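Local coordinates for protein 4-amino-4-deoxychorismate lyase (Legionella pneumophila, PDB 3LUL) that belongs to the class IV aminotransferase family of pyridoxal phosphate proteins and holds its cofactor covalently bound, at residues I242-S247 and E254-I259; N179-E184 and A204-H209; H213-Q218 and I260-F265; A163-T168 and E174-N179. All blocks are in the same frame, centred on the assembly; numbering follows the deposited sequence.

Interaction 1. Residues I242-S247 and E254-I259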
loop_
_atom_site.group_PDB
_atom_site.type_symbol
_atom_site.label_atom_id
_atom_site.label_comp_id
_atom_site.label_asym_id
_atom_site.label_seq_id
_atom_site.Cartn_x
_atom_site.Cartn_y
_atom_site.Cartn_z
ATOM N N ILE B 242 2.267 -26.045 -1.546
ATOM C CA ILE B 242 3.450 -25.980 -2.368
ATOM C C ILE B 242 3.020 -25.916 -3.835
ATOM O O ILE B 242 2.193 -26.743 -4.294
ATOM C CB ILE B 242 4.372 -27.209 -2.110
ATOM C CG1 ILE B 242 5.045 -27.070 -0.752
ATOM C CG2 ILE B 242 5.404 -27.360 -3.234
ATOM C CD1 ILE B 242 5.870 -28.269 -0.314
ATOM N N ARG B 243 3.606 -24.967 -4.559
ATOM C CA ARG B 243 3.363 -24.780 -5.992
ATOM C C ARG B 243 4.715 -24.885 -6.684
ATOM O O ARG B 243 5.686 -24.201 -6.320
ATOM C CB ARG B 243 2.719 -23.426 -6.241
ATOM C CG ARG B 243 2.301 -23.129 -7.694
ATOM C CD ARG B 243 0.842 -23.550 -8.003
ATOM N NE ARG B 243 0.537 -23.454 -9.450
ATOM C CZ ARG B 243 -0.102 -22.443 -10.054
ATOM N NH1 ARG B 243 -0.516 -21.376 -9.370
ATOM N NH2 ARG B 243 -0.299 -22.466 -11.374
ATOM N N ARG B 244 4.782 -25.766 -7.683
ATOM C CA ARG B 244 6.028 -25.998 -8.394
ATOM C C ARG B 244 6.261 -24.867 -9.365
ATOM O O ARG B 244 5.307 -24.315 -9.913
ATOM C CB ARG B 244 5.968 -27.341 -9.140
ATOM C CG ARG B 244 5.817 -28.545 -8.233
ATOM C CD ARG B 244 5.434 -29.785 -9.027
ATOM N NE ARG B 244 4.981 -30.875 -8.149
ATOM C CZ ARG B 244 5.743 -31.841 -7.616
ATOM N NH1 ARG B 244 7.044 -31.926 -7.864
ATOM N NH2 ARG B 244 5.181 -32.762 -6.832
ATOM N N VAL B 245 7.531 -24.532 -9.568
ATOM C CA VAL B 245 7.937 -23.454 -10.486
ATOM C C VAL B 245 8.590 -24.047 -11.739
ATOM O O VAL B 245 9.556 -24.794 -11.658
ATOM C CB VAL B 245 8.877 -22.447 -9.797
ATOM C CG1 VAL B 245 9.439 -21.394 -10.809
ATOM C CG2 VAL B 245 8.160 -21.742 -8.634
ATOM N N LEU B 246 8.014 -23.720 -12.889
ATOM C CA LEU B 246 8.499 -24.172 -14.189
ATOM C C LEU B 246 9.628 -23.298 -14.692
ATOM O O LEU B 246 10.563 -23.794 -15.308
ATOM C CB LEU B 246 7.363 -24.210 -15.224
ATOM C CG LEU B 246 7.730 -24.606 -16.674
ATOM C CD1 LEU B 246 8.415 -25.965 -16.757
ATOM C CD2 LEU B 246 6.487 -24.588 -17.554
ATOM N N SER B 247 9.560 -22.001 -14.433
ATOM C CA SER B 247 10.532 -21.081 -14.998
ATOM C C SER B 247 10.610 -19.755 -14.276
ATOM O O SER B 247 9.620 -19.310 -13.705
ATOM C CB SER B 247 10.237 -20.819 -16.480
ATOM O OG SER B 247 8.957 -20.212 -16.690
ATOM N N GLU B 254 13.512 -28.253 -14.016
ATOM C CA GLU B 254 12.831 -29.495 -13.704
ATOM C C GLU B 254 11.869 -29.231 -12.534
ATOM O O GLU B 254 12.269 -28.637 -11.525
ATOM C CB GLU B 254 13.856 -30.577 -13.328
ATOM C CG GLU B 254 13.258 -31.869 -12.817
ATOM C CD GLU B 254 12.259 -32.474 -13.789
ATOM O OE1 GLU B 254 12.656 -32.788 -14.942
ATOM O OE2 GLU B 254 11.081 -32.625 -13.402
ATOM N N VAL B 255 10.612 -29.648 -12.691
ATOM C CA VAL B 255 9.574 -29.412 -11.678
ATOM C C VAL B 255 9.445 -30.517 -10.632
ATOM O O VAL B 255 8.871 -30.293 -9.562
ATOM C CB VAL B 255 8.208 -29.120 -12.320
ATOM C CG1 VAL B 255 8.284 -27.819 -13.138
ATOM C CG2 VAL B 255 7.718 -30.286 -13.162
ATOM N N ASN B 256 10.029 -31.677 -10.901
ATOM C CA ASN B 256 9.939 -32.813 -9.975
ATOM C C ASN B 256 11.177 -32.942 -9.096
ATOM O O ASN B 256 12.304 -32.710 -9.533
ATOM C CB ASN B 256 9.688 -34.115 -10.752
ATOM C CG ASN B 256 8.313 -34.134 -11.404
ATOM O OD1 ASN B 256 7.297 -33.780 -10.774
ATOM N ND2 ASN B 256 8.278 -34.482 -12.670
ATOM N N HIS B 257 10.937 -33.303 -7.843
ATOM C CA HIS B 257 11.991 -33.625 -6.904
ATOM C C HIS B 257 11.375 -34.424 -5.786
ATOM O O HIS B 257 10.301 -34.085 -5.315
ATOM C CB HIS B 257 12.671 -32.361 -6.363
ATOM C CG HIS B 257 14.042 -32.600 -5.812
ATOM N ND1 HIS B 257 14.268 -33.238 -4.607
ATOM C CD2 HIS B 257 15.262 -32.336 -6.330
ATOM C CE1 HIS B 257 15.569 -33.314 -4.392
ATOM N NE2 HIS B 257 16.193 -32.772 -5.424
ATOM N N PRO B 258 12.050 -35.497 -5.348
ATOM C CA PRO B 258 11.508 -36.278 -4.220
ATOM C C PRO B 258 11.284 -35.474 -2.938
ATOM O O PRO B 258 10.350 -35.766 -2.166
ATOM C CB PRO B 258 12.546 -37.400 -4.004
ATOM C CG PRO B 258 13.564 -37.257 -5.062
ATOM C CD PRO B 258 13.300 -36.063 -5.903
ATOM N N ILE B 259 12.119 -34.457 -2.707
ATOM C CA ILE B 259 11.961 -33.597 -1.545
ATOM C C ILE B 259 10.630 -32.856 -1.585
ATOM O O ILE B 259 9.931 -32.775 -0.586
ATOM C CB ILE B 259 13.142 -32.614 -1.419
ATOM C CG1 ILE B 259 14.426 -33.393 -1.038
ATOM C CG2 ILE B 259 12.853 -31.460 -0.405
ATOM C CD1 ILE B 259 15.701 -32.495 -0.841
HETATM O O HOH W 1 8.363 -34.613 -7.687
HETATM O O HOH W 2 11.298 -26.477 -10.148
HETATM O O HOH W 3 9.036 -27.440 -8.429
#
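With CG set opposite its own carbonyl carbon (chi1 -63°) and the chain stretched from CG to NE, Arg-244 runs out from strand 241-248 to the backbone of Val-255. Near the surface here, the strand turns back through the short antiparallel strand 251-252 before the loop that enters helix 258-269. Arg-244 NH1 gives a nearly straight hydrogen bond to Val-255 O (3.0 Å, 162° at the hydrogen), the acceptor lying at the guanidinium edge, in its plane. Asn-256 OD1 sits over one face instead, 3.5 Å from Arg-244 NH1, where the angle is too poor for a bond. A long side chain with several donors suits this place: Arg-244 NH2 forms a salt bridge with Asp-261 near the start of the helix, while a water accepts from both Arg-244 NH1 and His-257 N. Strand, loop and helix thus meet in one guanidinium group. The apolar part of the contact is Val-255 CG1 against Leu-246 CD1, 4.1 Å apart; the same methyl rests on the strand backbone, with Val-255 CG1 3.6 Å from Val-245 O. At the far end of the loop His-257 is the N-cap: its ND1 accepts from Ile-259 N at 3.1 Å, with that nitrogen in the imidazole plane.

Interaction 2. Residues N179-E184 and A204-H209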
loop_
_atom_site.group_PDB
_atom_site.type_symbol
_atom_site.label_atom_id
_atom_site.label_comp_id
_atom_site.label_asym_id
_atom_site.label_seq_id
_atom_site.Cartn_x
_atom_site.Cartn_y
_atom_site.Cartn_z
ATOM N N ASN B 179 6.008 -17.405 -0.486
ATOM C CA ASN B 179 7.420 -17.497 -0.199
ATOM C C ASN B 179 8.074 -18.426 -1.226
ATOM O O ASN B 179 7.402 -19.267 -1.837
ATOM C CB ASN B 179 7.653 -18.020 1.225
ATOM C CG ASN B 179 7.232 -17.002 2.301
ATOM O OD1 ASN B 179 6.310 -17.242 3.057
ATOM N ND2 ASN B 179 7.905 -15.847 2.334
ATOM N N LEU B 180 9.377 -18.261 -1.387
ATOM C CA LEU B 180 10.174 -19.058 -2.327
ATOM C C LEU B 180 11.179 -19.945 -1.647
ATOM O O LEU B 180 11.869 -19.542 -0.713
ATOM C CB LEU B 180 10.935 -18.145 -3.290
ATOM C CG LEU B 180 11.717 -18.866 -4.405
ATOM C CD1 LEU B 180 11.664 -18.096 -5.727
ATOM C CD2 LEU B 180 13.150 -19.045 -4.017
ATOM N N PHE B 181 11.304 -21.163 -2.180
ATOM C CA PHE B 181 12.288 -22.165 -1.758
ATOM C C PHE B 181 13.001 -22.629 -3.023
ATOM O O PHE B 181 12.414 -22.648 -4.109
ATOM C CB PHE B 181 11.593 -23.368 -1.096
ATOM C CG PHE B 181 11.169 -23.125 0.344
ATOM C CD1 PHE B 181 9.988 -22.463 0.637
ATOM C CD2 PHE B 181 11.905 -23.634 1.385
ATOM C CE1 PHE B 181 9.588 -22.267 1.935
ATOM C CE2 PHE B 181 11.505 -23.433 2.699
ATOM C CZ PHE B 181 10.350 -22.731 2.964
ATOM N N LEU B 182 14.251 -23.031 -2.887
ATOM C CA LEU B 182 14.892 -23.806 -3.941
ATOM C C LEU B 182 15.589 -25.013 -3.381
ATOM O O LEU B 182 15.832 -25.127 -2.173
ATOM C CB LEU B 182 15.820 -22.921 -4.750
ATOM C CG LEU B 182 16.930 -22.219 -4.011
ATOM C CD1 LEU B 182 18.064 -23.204 -3.975
ATOM C CD2 LEU B 182 17.403 -20.877 -4.647
ATOM N N ILE B 183 15.912 -25.936 -4.268
ATOM C CA ILE B 183 16.607 -27.166 -3.912
ATOM C C ILE B 183 17.843 -27.225 -4.788
ATOM O O ILE B 183 17.737 -27.058 -5.997
ATOM C CB ILE B 183 15.776 -28.432 -4.174
ATOM C CG1 ILE B 183 14.536 -28.452 -3.263
ATOM C CG2 ILE B 183 16.613 -29.645 -3.894
ATOM C CD1 ILE B 183 13.584 -29.553 -3.564
ATOM N N GLU B 184 19.001 -27.417 -4.172
ATOM C CA GLU B 184 20.216 -27.696 -4.894
ATOM C C GLU B 184 21.004 -28.770 -4.147
ATOM O O GLU B 184 21.251 -28.632 -2.939
ATOM C CB GLU B 184 21.037 -26.408 -4.986
ATOM C CG GLU B 184 22.363 -26.564 -5.729
ATOM C CD GLU B 184 23.139 -25.248 -5.757
ATOM O OE1 GLU B 184 23.476 -24.729 -4.661
ATOM O OE2 GLU B 184 23.379 -24.735 -6.870
ATOM N N ALA B 204 7.109 -21.365 7.569
ATOM C CA ALA B 204 7.484 -21.749 8.941
ATOM C C ALA B 204 7.216 -23.230 9.234
ATOM O O ALA B 204 8.045 -23.915 9.864
ATOM C CB ALA B 204 6.719 -20.863 9.956
ATOM N N ARG B 205 6.051 -23.720 8.797
ATOM C CA ARG B 205 5.673 -25.139 8.986
ATOM C C ARG B 205 6.631 -26.063 8.246
ATOM O O ARG B 205 7.053 -27.092 8.776
ATOM C CB ARG B 205 4.246 -25.413 8.503
ATOM C CG ARG B 205 3.124 -24.804 9.382
ATOM C CD ARG B 205 1.810 -24.866 8.616
ATOM N NE ARG B 205 1.526 -26.248 8.221
ATOM C CZ ARG B 205 0.805 -26.627 7.162
ATOM N NH1 ARG B 205 0.217 -25.747 6.360
ATOM N NH2 ARG B 205 0.638 -27.931 6.925
ATOM N N LEU B 206 6.982 -25.681 7.028
ATOM C CA LEU B 206 7.883 -26.476 6.198
ATOM C C LEU B 206 9.267 -26.590 6.855
ATOM O O LEU B 206 9.833 -27.672 6.946
ATOM C CB LEU B 206 7.968 -25.862 4.796
ATOM C CG LEU B 206 8.653 -26.651 3.695
ATOM C CD1 LEU B 206 8.137 -26.171 2.375
ATOM C CD2 LEU B 206 10.171 -26.556 3.767
ATOM N N ILE B 207 9.792 -25.465 7.332
ATOM C CA ILE B 207 11.065 -25.456 8.056
ATOM C C ILE B 207 11.026 -26.380 9.289
ATOM O O ILE B 207 11.945 -27.158 9.494
ATOM C CB ILE B 207 11.500 -24.015 8.420
ATOM C CG1 ILE B 207 11.840 -23.240 7.145
ATOM C CG2 ILE B 207 12.734 -24.006 9.340
ATOM C CD1 ILE B 207 11.961 -21.740 7.344
ATOM N N SER B 208 9.947 -26.314 10.061
ATOM C CA SER B 208 9.764 -27.180 11.240
ATOM C C SER B 208 9.782 -28.646 10.849
ATOM O O SER B 208 10.480 -29.438 11.460
ATOM C CB SER B 208 8.451 -26.862 11.975
ATOM O OG SER B 208 8.530 -25.627 12.653
ATOM N N HIS B 209 8.997 -29.010 9.835
ATOM C CA HIS B 209 9.015 -30.368 9.306
ATOM C C HIS B 209 10.419 -30.838 8.913
ATOM O O HIS B 209 10.786 -31.970 9.207
ATOM C CB HIS B 209 8.082 -30.538 8.090
ATOM C CG HIS B 209 6.635 -30.675 8.452
ATOM N ND1 HIS B 209 6.164 -31.689 9.253
ATOM C CD2 HIS B 209 5.554 -29.932 8.108
ATOM C CE1 HIS B 209 4.860 -31.550 9.408
ATOM N NE2 HIS B 209 4.464 -30.488 8.727
#
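Phe-181 and Leu-206 meet from opposite directions, the aromatic ring projecting from strand 179-184 toward the helix and the leucine from helix 201-212 toward the strand. Both methyls of Leu-206 sit over the same face of the ring. CD1 stands 4.2 Å from the centroid of Phe-181 and 14° off the ring normal, a CH-pi contact offset toward the rim. Leu-206 CD2 lies above that face too, but out over the rim, 3.6 Å from Phe-181 CE2. Leu-206 is modelled in two conformers, so the exact placing of its methyls is less certain than that of the ring. Its CG lies anti to the backbone N (chi1 -169°), which sends both methyls out from the helix toward the sheet. Ile-207 closes the edge of the same ring more loosely, its CG1 4.5 Å from Phe-181 CE2. A flat, wide ring suits a strand residue that must span the gap to a helix, since the nearest CA atoms, of Phe-181 and Leu-206, are 10.1 Å apart. Phe-234, on the adjacent antiparallel strand, meets Phe-181 with its ring plane nearly parallel. This is buried helix-on-sheet packing in a class IV aminotransferase, of the fold-type IV pyridoxal phosphate family, with helix 201-212 lying on the mixed sheet.

Interaction 3. Residues H213-Q218 and I260-F265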
loop_
_atom_site.group_PDB
_atom_site.type_symbol
_atom_site.label_atom_id
_atom_site.label_comp_id
_atom_site.label_asym_id
_atom_site.label_seq_id
_atom_site.Cartn_x
_atom_site.Cartn_y
_atom_site.Cartn_z
ATOM N N HIS B 213 12.562 -33.831 10.641
ATOM C CA HIS B 213 13.011 -34.943 9.787
ATOM C C HIS B 213 14.510 -34.921 9.427
ATOM O O HIS B 213 14.960 -35.764 8.639
ATOM C CB HIS B 213 12.115 -35.017 8.537
ATOM C CG HIS B 213 10.718 -35.476 8.841
ATOM N ND1 HIS B 213 10.300 -36.771 8.650
ATOM C CD2 HIS B 213 9.654 -34.818 9.370
ATOM C CE1 HIS B 213 9.044 -36.899 9.042
ATOM N NE2 HIS B 213 8.627 -35.727 9.483
ATOM N N LYS B 214 15.278 -34.022 10.056
ATOM C CA LYS B 214 16.722 -33.804 9.783
ATOM C C LYS B 214 17.025 -33.717 8.254
ATOM O O LYS B 214 17.997 -34.297 7.741
ATOM C CB LYS B 214 17.563 -34.872 10.506
ATOM C CG LYS B 214 17.292 -34.941 12.040
HETATM N N MSE B 215 16.143 -33.006 7.541
HETATM C CA MSE B 215 16.316 -32.676 6.125
HETATM C C MSE B 215 16.937 -31.289 6.108
HETATM O O MSE B 215 16.381 -30.342 6.696
HETATM C CB MSE B 215 14.966 -32.660 5.381
HETATM C CG MSE B 215 14.229 -34.015 5.356
HETATM SE SE MSE B 215 12.374 -33.805 4.919
HETATM C CE MSE B 215 12.645 -33.285 3.059
ATOM N N SER B 216 18.080 -31.163 5.431
ATOM C CA SER B 216 18.864 -29.946 5.515
ATOM C C SER B 216 18.095 -28.817 4.849
ATOM O O SER B 216 17.696 -28.961 3.686
ATOM C CB SER B 216 20.223 -30.111 4.831
ATOM O OG SER B 216 21.035 -28.955 5.013
ATOM N N VAL B 217 17.900 -27.726 5.605
ATOM C CA VAL B 217 17.231 -26.512 5.118
ATOM C C VAL B 217 18.003 -25.262 5.576
ATOM O O VAL B 217 18.267 -25.109 6.763
ATOM C CB VAL B 217 15.775 -26.418 5.613
ATOM C CG1 VAL B 217 15.673 -26.543 7.150
ATOM C CG2 VAL B 217 15.152 -25.146 5.120
ATOM N N GLN B 218 18.328 -24.377 4.646
ATOM C CA GLN B 218 19.177 -23.237 4.937
ATOM C C GLN B 218 18.442 -21.936 4.638
ATOM O O GLN B 218 18.053 -21.710 3.511
ATOM C CB GLN B 218 20.455 -23.299 4.096
ATOM C CG GLN B 218 21.287 -24.573 4.224
ATOM C CD GLN B 218 21.654 -24.893 5.655
ATOM O OE1 GLN B 218 21.305 -25.951 6.191
ATOM N NE2 GLN B 218 22.347 -23.973 6.284
ATOM N N ILE B 260 10.252 -32.403 -2.766
ATOM C CA ILE B 260 8.961 -31.716 -2.946
ATOM C C ILE B 260 7.796 -32.680 -2.653
ATOM O O ILE B 260 6.855 -32.311 -1.927
ATOM C CB ILE B 260 8.818 -31.088 -4.342
ATOM C CG1 ILE B 260 9.910 -30.012 -4.542
ATOM C CG2 ILE B 260 7.390 -30.485 -4.521
ATOM C CD1 ILE B 260 9.966 -29.370 -5.949
ATOM N N ASP B 261 7.849 -33.906 -3.164
ATOM C CA ASP B 261 6.770 -34.862 -2.857
ATOM C C ASP B 261 6.656 -35.184 -1.366
ATOM O O ASP B 261 5.549 -35.261 -0.831
ATOM C CB ASP B 261 6.898 -36.158 -3.652
ATOM C CG ASP B 261 6.851 -35.919 -5.146
ATOM O OD1 ASP B 261 5.934 -35.218 -5.599
ATOM O OD2 ASP B 261 7.738 -36.413 -5.856
ATOM N N LYS B 262 7.792 -35.330 -0.705
ATOM C CA LYS B 262 7.811 -35.549 0.737
ATOM C C LYS B 262 7.185 -34.362 1.495
ATOM O O LYS B 262 6.376 -34.548 2.395
ATOM C CB LYS B 262 9.240 -35.785 1.248
ATOM C CG LYS B 262 9.259 -36.051 2.753
ATOM C CD LYS B 262 10.518 -36.738 3.251
ATOM C CE LYS B 262 10.342 -37.173 4.713
ATOM N NZ LYS B 262 11.550 -37.793 5.299
ATOM N N LEU B 263 7.586 -33.149 1.151
ATOM C CA LEU B 263 7.051 -31.962 1.821
ATOM C C LEU B 263 5.540 -31.779 1.586
ATOM O O LEU B 263 4.811 -31.460 2.525
ATOM C CB LEU B 263 7.852 -30.730 1.438
ATOM C CG LEU B 263 9.299 -30.760 1.953
ATOM C CD1 LEU B 263 10.009 -29.535 1.434
ATOM C CD2 LEU B 263 9.397 -30.857 3.486
ATOM N N ILE B 264 5.062 -32.047 0.371
ATOM C CA ILE B 264 3.619 -32.041 0.094
ATOM C C ILE B 264 2.882 -33.036 1.004
ATOM O O ILE B 264 1.842 -32.698 1.633
ATOM C CB ILE B 264 3.318 -32.379 -1.384
ATOM C CG1 ILE B 264 3.727 -31.199 -2.262
ATOM C CG2 ILE B 264 1.817 -32.746 -1.571
ATOM C CD1 ILE B 264 3.710 -31.494 -3.738
ATOM N N PHE B 265 3.446 -34.229 1.127
ATOM C CA PHE B 265 2.848 -35.237 1.979
ATOM C C PHE B 265 2.765 -34.745 3.414
ATOM O O PHE B 265 1.699 -34.809 4.032
ATOM C CB PHE B 265 3.600 -36.576 1.901
ATOM C CG PHE B 265 3.052 -37.618 2.861
ATOM C CD1 PHE B 265 3.504 -37.677 4.164
ATOM C CD2 PHE B 265 2.076 -38.515 2.456
ATOM C CE1 PHE B 265 3.005 -38.615 5.049
ATOM C CE2 PHE B 265 1.577 -39.464 3.344
ATOM C CZ PHE B 265 2.044 -39.502 4.640
#
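The imidazole of His-213 is approached obliquely by Lys-262, whose NZ comes within 3.7 Å of His-213 ND1, too far for a hydrogen bond. The histidine stands where helix 201-212 gives out in a Schellman motif: Lys-214, with a positive phi of 46°, is the C-prime residue, and Met-215 N turns back to Cys-210 O. This reversal carries the chain toward strand 217-219 and points both His-213 and Met-215 at helix 258-269. Lys-262 reaches back from that helix with its CG anti to the backbone N (chi1 -178°) and the chain extended beyond it, so its methylenes cross Met-215 on the way to the histidine. Met-215 is modelled as selenomethionine; its SE lies 3.9 Å from Lys-262 CD and at the same distance from Lys-262 CE. Lysine fits this exposed position, because its aliphatic stem can pack across Met-215 while its amino group ends near His-213, although Lys-262 also touches a crystal neighbour that may influence its course. The flexible, unbranched methionine is suited to reaching further inward, where Leu-263 is buried and also touches Leu-206 and Cys-210. Bent at chi3, Met-215 slides past this leucine in the opposite direction, bringing its CE to 4.1 Å from Leu-263 CD2.

Interaction 4. Residues A163-T168 and E174-N179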
loop_
_atom_site.group_PDB
_atom_site.type_symbol
_atom_site.label_atom_id
_atom_site.label_comp_id
_atom_site.label_asym_id
_atom_site.label_seq_id
_atom_site.Cartn_x
_atom_site.Cartn_y
_atom_site.Cartn_z
ATOM N N ALA B 163 5.029 -12.783 -10.253
ATOM C CA ALA B 163 6.206 -11.936 -10.238
ATOM C C ALA B 163 7.006 -12.210 -8.980
ATOM O O ALA B 163 6.423 -12.469 -7.919
ATOM C CB ALA B 163 5.784 -10.474 -10.243
ATOM N N LEU B 164 8.325 -12.140 -9.115
ATOM C CA LEU B 164 9.299 -12.338 -8.066
ATOM C C LEU B 164 10.049 -11.029 -7.777
ATOM O O LEU B 164 10.596 -10.374 -8.692
ATOM C CB LEU B 164 10.288 -13.417 -8.476
ATOM C CG LEU B 164 11.292 -13.867 -7.436
ATOM C CD1 LEU B 164 10.618 -14.593 -6.243
ATOM C CD2 LEU B 164 12.313 -14.821 -8.138
ATOM N N PHE B 165 10.046 -10.640 -6.511
ATOM C CA PHE B 165 10.728 -9.436 -6.039
ATOM C C PHE B 165 12.103 -9.713 -5.415
ATOM O O PHE B 165 12.339 -10.755 -4.772
ATOM C CB PHE B 165 9.881 -8.700 -5.009
ATOM C CG PHE B 165 8.512 -8.363 -5.498
ATOM C CD1 PHE B 165 8.273 -7.183 -6.198
ATOM C CD2 PHE B 165 7.459 -9.213 -5.272
ATOM C CE1 PHE B 165 6.996 -6.835 -6.646
ATOM C CE2 PHE B 165 6.158 -8.885 -5.727
ATOM C CZ PHE B 165 5.936 -7.693 -6.433
ATOM N N PHE B 166 12.962 -8.724 -5.603
ATOM C CA PHE B 166 14.285 -8.636 -5.046
ATOM C C PHE B 166 14.443 -7.381 -4.153
ATOM O O PHE B 166 13.727 -6.362 -4.325
ATOM C CB PHE B 166 15.292 -8.617 -6.171
ATOM C CG PHE B 166 15.365 -9.926 -6.948
ATOM C CD1 PHE B 166 14.385 -10.257 -7.877
ATOM C CD2 PHE B 166 16.408 -10.822 -6.733
ATOM C CE1 PHE B 166 14.434 -11.505 -8.571
ATOM C CE2 PHE B 166 16.456 -12.042 -7.434
ATOM C CZ PHE B 166 15.479 -12.362 -8.344
ATOM N N ASN B 167 15.339 -7.482 -3.174
ATOM C CA ASN B 167 15.646 -6.347 -2.316
ATOM C C ASN B 167 16.790 -5.523 -2.924
ATOM O O ASN B 167 17.341 -5.891 -3.978
ATOM C CB ASN B 167 15.870 -6.726 -0.825
ATOM C CG ASN B 167 17.113 -7.555 -0.572
ATOM O OD1 ASN B 167 18.071 -7.518 -1.336
ATOM N ND2 ASN B 167 17.111 -8.276 0.557
ATOM N N THR B 168 17.108 -4.395 -2.286
ATOM C CA THR B 168 18.141 -3.483 -2.779
ATOM C C THR B 168 19.574 -4.005 -2.601
ATOM O O THR B 168 20.527 -3.389 -3.088
ATOM C CB THR B 168 17.972 -2.051 -2.160
ATOM O OG1 THR B 168 18.049 -2.153 -0.738
ATOM C CG2 THR B 168 16.619 -1.422 -2.567
ATOM N N GLU B 174 10.346 -12.723 -2.233
ATOM C CA GLU B 174 9.122 -13.523 -2.347
ATOM C C GLU B 174 8.386 -13.117 -3.593
ATOM O O GLU B 174 8.802 -12.177 -4.274
ATOM C CB GLU B 174 8.250 -13.250 -1.116
ATOM C CG GLU B 174 7.846 -11.809 -1.018
ATOM C CD GLU B 174 7.308 -11.409 0.337
ATOM O OE1 GLU B 174 7.171 -12.279 1.216
ATOM O OE2 GLU B 174 6.968 -10.222 0.477
ATOM N N THR B 175 7.286 -13.810 -3.905
ATOM C CA THR B 175 6.412 -13.381 -4.980
ATOM C C THR B 175 5.288 -12.441 -4.498
ATOM O O THR B 175 5.344 -11.899 -3.391
ATOM C CB THR B 175 5.795 -14.606 -5.752
ATOM O OG1 THR B 175 4.794 -15.240 -4.955
ATOM C CG2 THR B 175 6.910 -15.603 -6.188
ATOM N N THR B 176 4.282 -12.241 -5.335
ATOM C CA THR B 176 3.090 -11.457 -4.949
ATOM C C THR B 176 2.224 -12.107 -3.872
ATOM O O THR B 176 1.382 -11.446 -3.259
ATOM C CB THR B 176 2.177 -11.183 -6.137
ATOM O OG1 THR B 176 1.587 -12.406 -6.618
ATOM C CG2 THR B 176 2.946 -10.471 -7.266
ATOM N N CYS B 177 2.385 -13.414 -3.675
ATOM C CA CYS B 177 1.499 -14.146 -2.764
ATOM C C CYS B 177 2.109 -15.363 -2.082
ATOM O O CYS B 177 1.390 -16.123 -1.438
ATOM C CB CYS B 177 0.266 -14.583 -3.573
ATOM S SG CYS B 177 0.650 -15.829 -4.815
ATOM N N ALA B 178 3.424 -15.534 -2.165
ATOM C CA ALA B 178 4.039 -16.766 -1.726
ATOM C C ALA B 178 5.520 -16.592 -1.428
ATOM O O ALA B 178 6.187 -15.706 -1.996
ATOM C CB ALA B 178 3.799 -17.873 -2.779
ATOM N N ASN B 179 6.008 -17.405 -0.486
ATOM C CA ASN B 179 7.420 -17.497 -0.199
ATOM C C ASN B 179 8.074 -18.426 -1.226
ATOM O O ASN B 179 7.402 -19.267 -1.837
ATOM C CB ASN B 179 7.653 -18.020 1.225
ATOM C CG ASN B 179 7.232 -17.002 2.301
ATOM O OD1 ASN B 179 6.310 -17.242 3.057
ATOM N ND2 ASN B 179 7.905 -15.847 2.334
#
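Strand 162-167 and strand 172-175 form an antiparallel beta hairpin in which Phe-165 N gives a straight hydrogen bond to Glu-174 O (3.0 Å, 170°), and the pairing frays beyond it. The next link, Thr-176 N to Ala-163 O, is weak at 3.4 Å, and the same carbonyl oxygen receives a CA-H...O contact from Thr-175 CA at 3.1 Å. Phe-165 turns its ring edge to the partner backbone: its CD2 is 3.4 Å from Glu-174 O, and its CE2 is 3.9 Å from Thr-176 CG2, the two side chains crossing at about a right angle. Leu-164 CD1 meets Thr-175 CG2 at 3.8 Å. The threonines suit the departing chain because each offers a methyl to the hairpin and a hydroxyl to polar partners. Thr-175 OG1 accepts from Cys-177 N at 3.3 Å, an ST turn, and Asp-162 bonds the hydroxyls of both Thr-175 and Thr-176. Buried Glu-174 has its carboxylate held by Leu-198 N. Around the hairpin, strand 122-131 runs parallel to strand 162-167 and lends Arg-131 for a cation-pi contact with Phe-165, helix 146-157 covers Ala-163, Phe-165 and Thr-176, and Leu-99 of the second subunit packs on Thr-176.

Following the chain from the N terminus, interaction 4 closes first, a short hairpin loop between 163-168 and 174-179. Its last residue, Asn-179, opens interaction 2, which spans a longer loop to helix 201-212; Leu-164 and Leu-180 touch where the two join. Interaction 3 then begins just after that helix and returns only at 260-265, so interaction 1, from strand 241-248 to 254-259, nests wholly inside its loop. None of the loops cross. Interactions 1 and 3 share helix 258-269, and interactions 2 and 3, their centres about 7 Å apart, touch through Leu-206 and Leu-263, which joins helices 201-212 and 258-269 beside the mixed sheet whose other end interaction 4 reaches.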